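Local coordinates for MucR Phosphodiesterase (Pseudomonas aeruginosa, PDB 5M1T), which belongs to the EAL-domain family of barrel proteins and holds magnesium ions and the ligand C2E in its pocket, at residues S220-A223 / A224-S227; R38-E42 / R43-V47. All blocks are in the same frame, centred on the assembly; numbering follows the deposited sequence.

How the contacts relate
Read together, the two sites illustrate how side chains three to five residues apart settle differently according to the backbone that carries them. Contact 1 (220-227) lies on the first turns of helix 220-236, whereas contact 2 (38-47) joins helix 32-38 to strand 46-55. They share no element of the fold and lie on opposite sides of the chain's centre, about 41 Å apart between centres. Each is partly buried: V226 and D222 are covered in contact 1, A40 and L46 in contact 2. The chemistry of contact 1 is repeated helix bonding reinforced by one hydroxyl; that of contact 2 is a sharp reversal, edged by an arginine, a glutamine and a glutamate and backed by leucines.

Contact 1. Residues S220-A223 / A224-S227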
loop_
_atom_site.group_PDB
_atom_site.type_symbol
_atom_site.label_atom_id
_atom_site.label_comp_id
_atom_site.label_asym_id
_atom_site.label_seq_id
_atom_site.Cartn_x
_atom_site.Cartn_y
_atom_site.Cartn_z
ATOM N N SER A 220 30.309 8.556 -20.673
ATOM C CA SER A 220 30.047 7.727 -21.868
ATOM C C SER A 220 29.061 6.561 -21.616
ATOM O O SER A 220 28.428 6.021 -22.554
ATOM C CB SER A 220 31.355 7.193 -22.457
ATOM O OG SER A 220 31.934 6.210 -21.625
ATOM N N ASP A 221 28.940 6.187 -20.348
ATOM C CA ASP A 221 28.040 5.122 -19.956
ATOM C C ASP A 221 26.573 5.535 -20.084
ATOM O O ASP A 221 25.737 4.694 -20.389
ATOM C CB ASP A 221 28.362 4.649 -18.527
ATOM C CG ASP A 221 29.537 3.655 -18.483
ATOM O OD1 ASP A 221 29.890 3.081 -19.556
ATOM O OD2 ASP A 221 30.102 3.444 -17.374
ATOM N N ASP A 222 26.260 6.807 -19.872
ATOM C CA ASP A 222 24.855 7.211 -19.834
ATOM C C ASP A 222 24.150 7.015 -21.161
ATOM O O ASP A 222 22.994 6.655 -21.174
ATOM C CB ASP A 222 24.649 8.666 -19.372
ATOM C CG ASP A 222 24.340 8.780 -17.869
ATOM O OD1 ASP A 222 23.944 7.776 -17.227
ATOM O OD2 ASP A 222 24.508 9.887 -17.310
ATOM N N ALA A 223 24.819 7.283 -22.280
ATOM C CA ALA A 223 24.206 7.115 -23.578
ATOM C C ALA A 223 23.830 5.648 -23.846
ATOM O O ALA A 223 22.798 5.377 -24.483
ATOM C CB ALA A 223 25.143 7.627 -24.671
ATOM N N ALA A 224 24.683 4.719 -23.390
ATOM C CA ALA A 224 24.389 3.315 -23.540
ATOM C C ALA A 224 23.171 2.943 -22.692
ATOM O O ALA A 224 22.277 2.203 -23.139
ATOM C CB ALA A 224 25.600 2.456 -23.188
ATOM N N ILE A 225 23.104 3.490 -21.487
ATOM C CA ILE A 225 22.014 3.166 -20.570
ATOM C C ILE A 225 20.704 3.667 -21.161
ATOM O O ILE A 225 19.703 2.930 -21.186
ATOM C CB ILE A 225 22.233 3.787 -19.180
ATOM C CG1 ILE A 225 23.487 3.204 -18.534
ATOM C CG2 ILE A 225 20.997 3.618 -18.292
ATOM C CD1 ILE A 225 23.925 3.959 -17.283
ATOM N N VAL A 226 20.719 4.899 -21.664
ATOM C CA VAL A 226 19.513 5.453 -22.281
ATOM C C VAL A 226 19.095 4.609 -23.491
ATOM O O VAL A 226 17.910 4.329 -23.701
ATOM C CB VAL A 226 19.717 6.925 -22.677
ATOM C CG1 VAL A 226 18.594 7.441 -23.578
ATOM C CG2 VAL A 226 19.789 7.761 -21.408
ATOM N N SER A 227 20.064 4.183 -24.286
ATOM C CA SER A 227 19.755 3.374 -25.441
ATOM C C SER A 227 19.142 2.060 -25.033
ATOM O O SER A 227 18.220 1.582 -25.675
ATOM C CB SER A 227 21.029 3.125 -26.253
ATOM O OG SER A 227 21.524 4.388 -26.723
#
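S227 grips the carbonyl of A223 twice, in the early part of helix 220-236, one of the outer helices of the EAL barrel. Its hydroxyl gives the shorter bond, OG to A223 O at 2.8 Å, while its amide completes the ordinary i to i+4 step with S227 N 3.0 Å from the same A223 O. The two donors arrive from opposite faces of the carbonyl plane, so the oxygen is held between them. The torsion makes this possible: with chi1 at -62°, OG stands beside the backbone N and folds back along the helix, and the serine spends its hydroxyl proton on a carbonyl of its own helix.

The preceding steps are plain helix bonds. V226 N meets D222 O at 2.9 Å and nearly straight (167°), and I225 N reaches D221 O at 3.1 Å, a little more bent (155°).

Packing follows the same spacing. The methyl CB of A224 lies 3.6 Å from D221 O. V226, buried, brings CG2 to 3.4 Å from D222 O, while its side chain also meets L216, F212 of helix 210-214, and L254 and L257 of helix 248-257; V226 is one of the residues that seat the helix on its neighbours. I225 likewise touches F212, as does D222, whose side chain crosses that of I225 at a slant. Here a carboxylate oxygen meets a methyl: D222 OD1 is 3.8 Å from I225 CD1. The root of that same isoleucine branch comes nearer to the backbone, with I225 CG1 only 3.3 Å from D221 O.

Contact 2. Residues R38-E42 / R43-V47; sequences RQALE and RRQLV
Q39 and R43 are brought together by their torsions: Q39 sets CG between its backbone N and carbonyl carbon (chi1 73°) and then extends, whereas R43 bends back at chi2 (-89°). The amide thus comes to the edge of the guanidinium, Q39 CD 3.7 Å from R43 NE, the amide and guanidinium planes standing 83° apart. E42 lays its CG over one face, toward the rim, CG 3.6 Å from R43 CZ, and its OE1 makes a long salt bridge of 3.8 Å to R43 NH1. Backbone bonds close the turn beneath. R43 N bonds to Q39 O (2.9 Å), Q45 N to A40 O (2.9 Å), and R44 N to L41 O (3.1 Å), this last donor standing above the carbonyl plane. On the inner side, L46 packs CG against A40 CB at 3.9 Å and also meets L41; W70 and I96 extend this apolar patch. Q45 turns its OE1 to the indole NH of W70 on strand 61-72. The paired Q45-A40 and R44-L41 bonds, with R44 in the left-handed region, are those of a Schellman motif built on a type I turn, here delivering the chain into the first strand of the EAL barrel.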
loop_
_atom_site.group_PDB
_atom_site.type_symbol
_atom_site.label_atom_id
_atom_site.label_comp_id
_atom_site.label_asym_id
_atom_site.label_seq_id
_atom_site.Cartn_x
_atom_site.Cartn_y
_atom_site.Cartn_z
ATOM N N ARG A 38 0.854 21.259 7.392
ATOM C CA ARG A 38 -0.427 20.821 7.919
ATOM C C ARG A 38 -1.549 21.716 7.488
ATOM O O ARG A 38 -2.647 21.241 7.239
ATOM C CB ARG A 38 -0.459 20.868 9.434
ATOM C CG ARG A 38 0.204 19.732 10.182
ATOM C CD ARG A 38 -0.297 19.772 11.616
ATOM N NE ARG A 38 0.748 19.533 12.596
ATOM C CZ ARG A 38 1.164 18.326 12.984
ATOM N NH1 ARG A 38 0.643 17.211 12.453
ATOM N NH2 ARG A 38 2.118 18.236 13.905
ATOM N N GLN A 39 -1.321 23.022 7.475
ATOM C CA GLN A 39 -2.418 23.910 7.157
ATOM C C GLN A 39 -2.440 24.365 5.703
ATOM O O GLN A 39 -3.255 25.219 5.358
ATOM C CB GLN A 39 -2.425 25.119 8.094
ATOM C CG GLN A 39 -1.341 26.145 7.833
ATOM C CD GLN A 39 -1.427 27.296 8.824
ATOM O OE1 GLN A 39 -2.120 27.201 9.828
ATOM N NE2 GLN A 39 -0.711 28.380 8.551
ATOM N N ALA A 40 -1.561 23.803 4.866
ATOM C CA ALA A 40 -1.391 24.298 3.487
ATOM C C ALA A 40 -2.651 24.165 2.621
ATOM O O ALA A 40 -2.967 25.079 1.860
ATOM C CB ALA A 40 -0.180 23.646 2.794
ATOM N N LEU A 41 -3.363 23.046 2.736
ATOM C CA LEU A 41 -4.666 22.902 2.056
ATOM C C LEU A 41 -5.724 23.879 2.598
ATOM O O LEU A 41 -6.437 24.492 1.828
ATOM C CB LEU A 41 -5.202 21.478 2.192
ATOM C CG LEU A 41 -4.482 20.399 1.410
ATOM C CD1 LEU A 41 -4.952 19.039 1.890
ATOM C CD2 LEU A 41 -4.754 20.602 -0.074
ATOM N N GLU A 42 -5.824 24.015 3.921
ATOM C CA GLU A 42 -6.748 24.996 4.530
ATOM C C GLU A 42 -6.468 26.403 4.024
ATOM O O GLU A 42 -7.378 27.183 3.834
ATOM C CB GLU A 42 -6.676 24.973 6.069
ATOM C CG GLU A 42 -7.424 26.113 6.769
ATOM C CD GLU A 42 -8.949 26.114 6.559
ATOM O OE1 GLU A 42 -9.517 27.209 6.341
ATOM O OE2 GLU A 42 -9.570 25.031 6.595
ATOM N N ARG A 43 -5.200 26.711 3.774
ATOM C CA ARG A 43 -4.820 28.046 3.347
ATOM C C ARG A 43 -4.787 28.211 1.822
ATOM O O ARG A 43 -4.422 29.275 1.355
ATOM C CB ARG A 43 -3.439 28.408 3.929
ATOM C CG ARG A 43 -3.287 28.252 5.442
ATOM C CD ARG A 43 -3.668 29.491 6.232
ATOM N NE ARG A 43 -4.342 29.108 7.490
ATOM C CZ ARG A 43 -5.675 29.134 7.706
ATOM N NH1 ARG A 43 -6.537 29.543 6.775
ATOM N NH2 ARG A 43 -6.164 28.736 8.869
ATOM N N ARG A 44 -5.159 27.180 1.067
ATOM C CA ARG A 44 -5.117 27.150 -0.422
ATOM C C ARG A 44 -3.751 27.517 -0.977
ATOM O O ARG A 44 -3.616 28.180 -1.995
ATOM C CB ARG A 44 -6.170 28.040 -1.089
ATOM C CG ARG A 44 -7.563 27.992 -0.492
ATOM C CD ARG A 44 -8.222 26.627 -0.528
ATOM N NE ARG A 44 -9.671 26.821 -0.619
ATOM C CZ ARG A 44 -10.561 25.870 -0.912
ATOM N NH1 ARG A 44 -10.179 24.604 -1.136
ATOM N NH2 ARG A 44 -11.851 26.193 -0.965
ATOM N N GLN A 45 -2.716 27.083 -0.288
ATOM C CA GLN A 45 -1.388 27.409 -0.700
ATOM C C GLN A 45 -0.842 26.376 -1.691
ATOM O O GLN A 45 0.178 26.637 -2.338
ATOM C CB GLN A 45 -0.516 27.537 0.542
ATOM C CG GLN A 45 -0.897 28.737 1.409
ATOM C CD GLN A 45 -0.112 28.753 2.694
ATOM O OE1 GLN A 45 0.545 27.770 3.026
ATOM N NE2 GLN A 45 -0.174 29.844 3.419
ATOM N N LEU A 46 -1.520 25.223 -1.811
ATOM C CA LEU A 46 -1.088 24.167 -2.731
ATOM C C LEU A 46 -1.733 24.299 -4.097
ATOM O O LEU A 46 -2.951 24.431 -4.216
ATOM C CB LEU A 46 -1.317 22.762 -2.153
ATOM C CG LEU A 46 -0.537 22.384 -0.898
ATOM C CD1 LEU A 46 -0.691 20.895 -0.561
ATOM C CD2 LEU A 46 0.931 22.750 -1.020
ATOM N N VAL A 47 -0.895 24.251 -5.140
ATOM C CA VAL A 47 -1.350 24.402 -6.522
ATOM C C VAL A 47 -0.712 23.359 -7.428
ATOM O O VAL A 47 0.390 22.886 -7.147
ATOM C CB VAL A 47 -1.005 25.808 -7.061
ATOM C CG1 VAL A 47 -1.688 26.866 -6.231
ATOM C CG2 VAL A 47 0.500 26.054 -7.060
#